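PDB 3TC9: IPT/TIG domain-containing protein from Bacteroides thetaiotaomicron, which is of unproven function but, with its six-bladed beta-propeller and immunoglobulin-like domain, is probably an auxiliary nutrient-binding protein. Local coordinates for residues S172-I184 / A190-N202. Residues are numbered along the deposited sequence; the frame is centred on the assembly and turned at random.
Sequences STVYSGLSKVRTI and ADSMIITNDQNNN. With EDO (1,2-ethanediol), chain U.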
loop_
_atom_site.group_PDB
_atom_site.type_symbol
_atom_site.label_atom_id
_atom_site.label_comp_id
_atom_site.label_asym_id
_atom_site.label_seq_id
_atom_site.Cartn_x
_atom_site.Cartn_y
_atom_site.Cartn_z
ATOM N N SER B 172 11.214 -21.049 -21.106
ATOM C CA SER B 172 11.375 -21.346 -22.534
ATOM C C SER B 172 12.179 -20.290 -23.258
ATOM O O SER B 172 12.368 -19.198 -22.745
ATOM C CB SER B 172 10.012 -21.486 -23.204
ATOM O OG SER B 172 9.145 -20.415 -22.864
ATOM N N THR B 173 12.662 -20.620 -24.452
ATOM C CA THR B 173 13.435 -19.699 -25.284
ATOM C C THR B 173 12.476 -19.098 -26.314
ATOM O O THR B 173 11.730 -19.835 -26.967
ATOM C CB THR B 173 14.633 -20.445 -25.893
ATOM O OG1 THR B 173 15.424 -20.946 -24.815
ATOM C CG2 THR B 173 15.501 -19.559 -26.780
ATOM N N VAL B 174 12.494 -17.772 -26.449
ATOM C CA VAL B 174 11.619 -17.040 -27.361
ATOM C C VAL B 174 12.362 -16.742 -28.679
ATOM O O VAL B 174 11.784 -16.944 -29.747
ATOM C CB VAL B 174 11.093 -15.765 -26.643
ATOM C CG1 VAL B 174 10.605 -14.702 -27.620
ATOM C CG2 VAL B 174 9.999 -16.125 -25.637
ATOM N N TYR B 175 13.630 -16.285 -28.610
ATOM C CA TYR B 175 14.414 -15.965 -29.803
ATOM C C TYR B 175 15.919 -16.014 -29.513
ATOM O O TYR B 175 16.362 -15.480 -28.501
ATOM C CB TYR B 175 14.016 -14.582 -30.355
ATOM C CG TYR B 175 14.470 -14.378 -31.782
ATOM C CD1 TYR B 175 13.681 -14.790 -32.851
ATOM C CD2 TYR B 175 15.708 -13.808 -32.066
ATOM C CE1 TYR B 175 14.106 -14.628 -34.169
ATOM C CE2 TYR B 175 16.147 -13.652 -33.377
ATOM C CZ TYR B 175 15.338 -14.052 -34.429
ATOM O OH TYR B 175 15.772 -13.868 -35.725
ATOM N N SER B 176 16.698 -16.647 -30.408
ATOM C CA SER B 176 18.154 -16.793 -30.300
ATOM C C SER B 176 18.858 -16.196 -31.526
ATOM O O SER B 176 18.229 -16.026 -32.568
ATOM C CB SER B 176 18.535 -18.269 -30.184
ATOM O OG SER B 176 17.738 -18.975 -29.249
ATOM N N GLY B 177 20.149 -15.896 -31.401
ATOM C CA GLY B 177 20.938 -15.410 -32.527
ATOM C C GLY B 177 21.436 -13.985 -32.551
ATOM O O GLY B 177 22.426 -13.728 -33.236
ATOM N N LEU B 178 20.750 -13.047 -31.874
ATOM C CA LEU B 178 21.183 -11.641 -31.859
ATOM C C LEU B 178 22.420 -11.490 -30.969
ATOM O O LEU B 178 22.484 -12.073 -29.882
ATOM C CB LEU B 178 20.062 -10.691 -31.418
ATOM C CG LEU B 178 18.814 -10.641 -32.301
ATOM C CD1 LEU B 178 17.679 -9.902 -31.590
ATOM C CD2 LEU B 178 19.113 -10.003 -33.648
ATOM N N SER B 179 23.403 -10.729 -31.465
ATOM C CA SER B 179 24.733 -10.518 -30.882
ATOM C C SER B 179 24.759 -9.864 -29.501
ATOM O O SER B 179 25.585 -10.280 -28.681
ATOM C CB SER B 179 25.600 -9.691 -31.823
ATOM O OG SER B 179 25.037 -8.413 -32.058
ATOM N N LYS B 180 23.947 -8.796 -29.262
ATOM C CA LYS B 180 23.973 -8.096 -27.970
ATOM C C LYS B 180 22.632 -7.385 -27.672
ATOM O O LYS B 180 22.532 -6.165 -27.809
ATOM C CB LYS B 180 25.148 -7.103 -27.935
ATOM C CG LYS B 180 25.592 -6.676 -26.540
ATOM C CD LYS B 180 26.690 -5.619 -26.659
ATOM C CE LYS B 180 27.252 -5.195 -25.331
ATOM N NZ LYS B 180 27.954 -3.885 -25.424
ATOM N N VAL B 181 21.614 -8.156 -27.234
ATOM C CA VAL B 181 20.290 -7.626 -26.906
ATOM C C VAL B 181 20.329 -6.884 -25.544
ATOM O O VAL B 181 20.672 -7.476 -24.523
ATOM C CB VAL B 181 19.193 -8.690 -26.934
ATOM C CG1 VAL B 181 17.827 -8.022 -26.970
ATOM C CG2 VAL B 181 19.374 -9.621 -28.125
ATOM N N ARG B 182 19.933 -5.601 -25.544
ATOM C CA ARG B 182 20.052 -4.732 -24.384
ATOM C C ARG B 182 18.769 -4.509 -23.604
ATOM O O ARG B 182 18.805 -4.501 -22.377
ATOM C CB ARG B 182 20.603 -3.358 -24.828
ATOM C CG ARG B 182 21.995 -3.398 -25.470
ATOM C CD ARG B 182 23.059 -3.985 -24.546
ATOM N NE ARG B 182 23.155 -3.246 -23.288
ATOM C CZ ARG B 182 24.026 -2.265 -23.057
ATOM N NH1 ARG B 182 24.912 -1.919 -23.984
ATOM N NH2 ARG B 182 24.040 -1.648 -21.887
ATOM N N THR B 183 17.660 -4.245 -24.295
ATOM C CA THR B 183 16.401 -3.924 -23.639
ATOM C C THR B 183 15.217 -4.575 -24.312
ATOM O O THR B 183 15.325 -5.105 -25.419
ATOM C CB THR B 183 16.158 -2.360 -23.586
ATOM O OG1 THR B 183 16.073 -1.796 -24.899
ATOM C CG2 THR B 183 17.171 -1.600 -22.727
ATOM N N ILE B 184 14.075 -4.493 -23.593
ATOM C CA ILE B 184 12.718 -4.896 -23.942
ATOM C C ILE B 184 11.794 -3.773 -23.590
ATOM O O ILE B 184 11.812 -3.284 -22.447
ATOM C CB ILE B 184 12.202 -6.189 -23.224
ATOM C CG1 ILE B 184 13.215 -7.302 -23.128
ATOM C CG2 ILE B 184 10.820 -6.665 -23.759
ATOM C CD1 ILE B 184 13.169 -7.991 -21.790
ATOM N N ALA B 190 0.486 -3.255 -26.687
ATOM C CA ALA B 190 1.232 -4.466 -26.314
ATOM C C ALA B 190 1.040 -5.598 -27.344
ATOM O O ALA B 190 1.247 -6.769 -27.028
ATOM C CB ALA B 190 0.863 -4.931 -24.908
ATOM N N ASP B 191 0.706 -5.237 -28.598
ATOM C CA ASP B 191 0.570 -6.202 -29.695
ATOM C C ASP B 191 1.956 -6.622 -30.152
ATOM O O ASP B 191 2.098 -7.650 -30.813
ATOM C CB ASP B 191 -0.225 -5.607 -30.869
ATOM N N SER B 192 2.984 -5.818 -29.795
ATOM C CA SER B 192 4.368 -6.055 -30.178
ATOM C C SER B 192 5.368 -5.793 -29.057
ATOM O O SER B 192 5.196 -4.910 -28.215
ATOM C CB SER B 192 4.730 -5.189 -31.373
ATOM O OG SER B 192 3.886 -5.455 -32.484
HETATM N N MSE B 193 6.451 -6.552 -29.097
HETATM C CA MSE B 193 7.564 -6.431 -28.177
HETATM C C MSE B 193 8.764 -5.865 -28.958
HETATM O O MSE B 193 9.149 -6.412 -29.993
HETATM C CB MSE B 193 7.854 -7.803 -27.544
HETATM C CG MSE B 193 9.221 -7.924 -26.919
HETATM SE SE MSE B 193 9.341 -9.445 -25.757
HETATM C CE MSE B 193 9.342 -10.794 -27.003
ATOM N N ILE B 194 9.336 -4.771 -28.468
ATOM C CA ILE B 194 10.492 -4.143 -29.099
ATOM C C ILE B 194 11.765 -4.668 -28.440
ATOM O O ILE B 194 11.947 -4.490 -27.234
ATOM C CB ILE B 194 10.456 -2.593 -29.062
ATOM C CG1 ILE B 194 9.028 -1.954 -29.202
ATOM C CG2 ILE B 194 11.560 -1.975 -29.939
ATOM C CD1 ILE B 194 8.419 -1.925 -30.506
ATOM N N ILE B 195 12.646 -5.280 -29.242
ATOM C CA ILE B 195 13.926 -5.850 -28.815
ATOM C C ILE B 195 15.036 -4.991 -29.434
ATOM O O ILE B 195 15.054 -4.791 -30.649
ATOM C CB ILE B 195 13.969 -7.353 -29.244
ATOM C CG1 ILE B 195 12.955 -8.214 -28.450
ATOM C CG2 ILE B 195 15.360 -7.966 -29.228
ATOM C CD1 ILE B 195 13.017 -8.140 -26.923
ATOM N N THR B 196 15.928 -4.460 -28.592
ATOM C CA THR B 196 17.018 -3.570 -29.002
ATOM C C THR B 196 18.368 -4.303 -29.029
ATOM O O THR B 196 18.762 -4.908 -28.020
ATOM C CB THR B 196 17.060 -2.356 -28.080
ATOM O OG1 THR B 196 15.795 -1.701 -28.164
ATOM C CG2 THR B 196 18.146 -1.384 -28.454
ATOM N N ASN B 197 19.079 -4.217 -30.179
ATOM C CA ASN B 197 20.372 -4.855 -30.411
ATOM C C ASN B 197 21.512 -3.824 -30.491
ATOM O O ASN B 197 21.431 -2.843 -31.233
ATOM C CB ASN B 197 20.334 -5.711 -31.688
ATOM C CG ASN B 197 21.358 -6.808 -31.713
ATOM O OD1 ASN B 197 21.555 -7.557 -30.742
ATOM N ND2 ASN B 197 22.023 -6.946 -32.834
ATOM N N ASP B 198 22.568 -4.051 -29.700
ATOM C CA ASP B 198 23.745 -3.171 -29.650
ATOM C C ASP B 198 24.820 -3.708 -30.597
ATOM O O ASP B 198 25.521 -4.665 -30.253
ATOM C CB ASP B 198 24.275 -3.063 -28.191
ATOM C CG ASP B 198 25.284 -1.960 -27.896
ATOM O OD1 ASP B 198 25.867 -1.395 -28.872
ATOM O OD2 ASP B 198 25.531 -1.687 -26.692
ATOM N N GLN B 199 24.930 -3.113 -31.798
ATOM C CA GLN B 199 25.907 -3.556 -32.802
ATOM C C GLN B 199 26.497 -2.346 -33.552
ATOM O O GLN B 199 25.818 -1.331 -33.682
ATOM C CB GLN B 199 25.289 -4.614 -33.741
ATOM C CG GLN B 199 23.998 -4.205 -34.447
ATOM C CD GLN B 199 24.290 -3.365 -35.654
ATOM O OE1 GLN B 199 25.291 -3.566 -36.344
ATOM N NE2 GLN B 199 23.447 -2.382 -35.919
ATOM N N ASN B 200 27.766 -2.450 -34.015
ATOM C CA ASN B 200 28.547 -1.356 -34.621
ATOM C C ASN B 200 28.239 -0.970 -36.083
ATOM O O ASN B 200 28.817 0.009 -36.544
ATOM C CB ASN B 200 30.058 -1.643 -34.518
ATOM C CG ASN B 200 30.556 -2.936 -35.144
ATOM O OD1 ASN B 200 30.002 -3.472 -36.120
ATOM N ND2 ASN B 200 31.642 -3.457 -34.581
ATOM N N ASN B 201 27.377 -1.702 -36.808
ATOM C CA ASN B 201 27.081 -1.368 -38.210
ATOM C C ASN B 201 25.842 -0.471 -38.299
ATOM O O ASN B 201 24.752 -0.892 -37.920
ATOM C CB ASN B 201 26.901 -2.639 -39.040
ATOM C CG ASN B 201 26.911 -2.458 -40.539
ATOM O OD1 ASN B 201 26.270 -1.564 -41.109
ATOM N ND2 ASN B 201 27.590 -3.366 -41.220
ATOM N N ASN B 202 26.002 0.746 -38.846
ATOM C CA ASN B 202 24.912 1.715 -38.968
ATOM C C ASN B 202 23.839 1.311 -40.004
ATOM O O ASN B 202 22.749 1.900 -39.998
ATOM C CB ASN B 202 25.452 3.108 -39.285
ATOM C CG ASN B 202 24.489 4.208 -38.907
ATOM O OD1 ASN B 202 24.079 4.348 -37.743
ATOM N ND2 ASN B 202 24.080 4.992 -39.892
HETATM C C1 EDO U . 21.713 -3.665 -20.224
HETATM O O1 EDO U . 20.643 -3.408 -21.125
HETATM C C2 EDO U . 21.247 -3.193 -18.857
HETATM O O2 EDO U . 21.219 -4.291 -17.940
HETATM O O HOH W 1 14.004 -2.374 -26.374
#
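Asp198 lies alongside both Arg182 and Lys180, and its OD2 forms salt bridges with both. Arg182 NH1 stands 2.8 Å from Asp198 OD2, a salt bridge whose hydrogen bond is weak because it is bent, though guanidinium and carboxylate are nearly coplanar (20°). The arginine chain bends twice beyond CB (chi2 -59°, chi3 -58°), with CG packed on Asp198 CB, while Lys180 runs extended past the aspartate and brings NZ to 3.5 Å from the same OD2. Asn229 donates a further hydrogen bond to this oxygen, and Glu272 shares the Arg182 charge, a setting likely to favour the ionised carboxylate. Asn197 turns its amide back to the incoming loop: its CG is anti to the backbone N, and OD1 accepts from Lys180 N at 3.1 Å. Backbone bonds continue the pairing, with Asp198 N donating to Lys180 O and Arg182 N to Thr196 O. These bonds belong to the beta hairpin of strands 181-186 and 192-197, the first two strands of a four-stranded blade of the six-bladed beta-propeller. On the face carrying Val181, Ile184 and Ile195, the Ile195 CG2 presses tightly on Val181 CG1 (3.3 Å) and meets Leu178 CD1 as well; Val155 of the preceding blade touches Val181, Ile184 and Ile195. Met193, present as selenomethionine, has SE 3.7 Å from Ile184 CG2. On the other face Thr183 and Thr196 lie side by side; a water 2.6 Å from both OG1 atoms also donates to Ile194 O, while Ala231 N bonds Thr183 OG1 and Asn207 OD1 bonds Thr196 OG1.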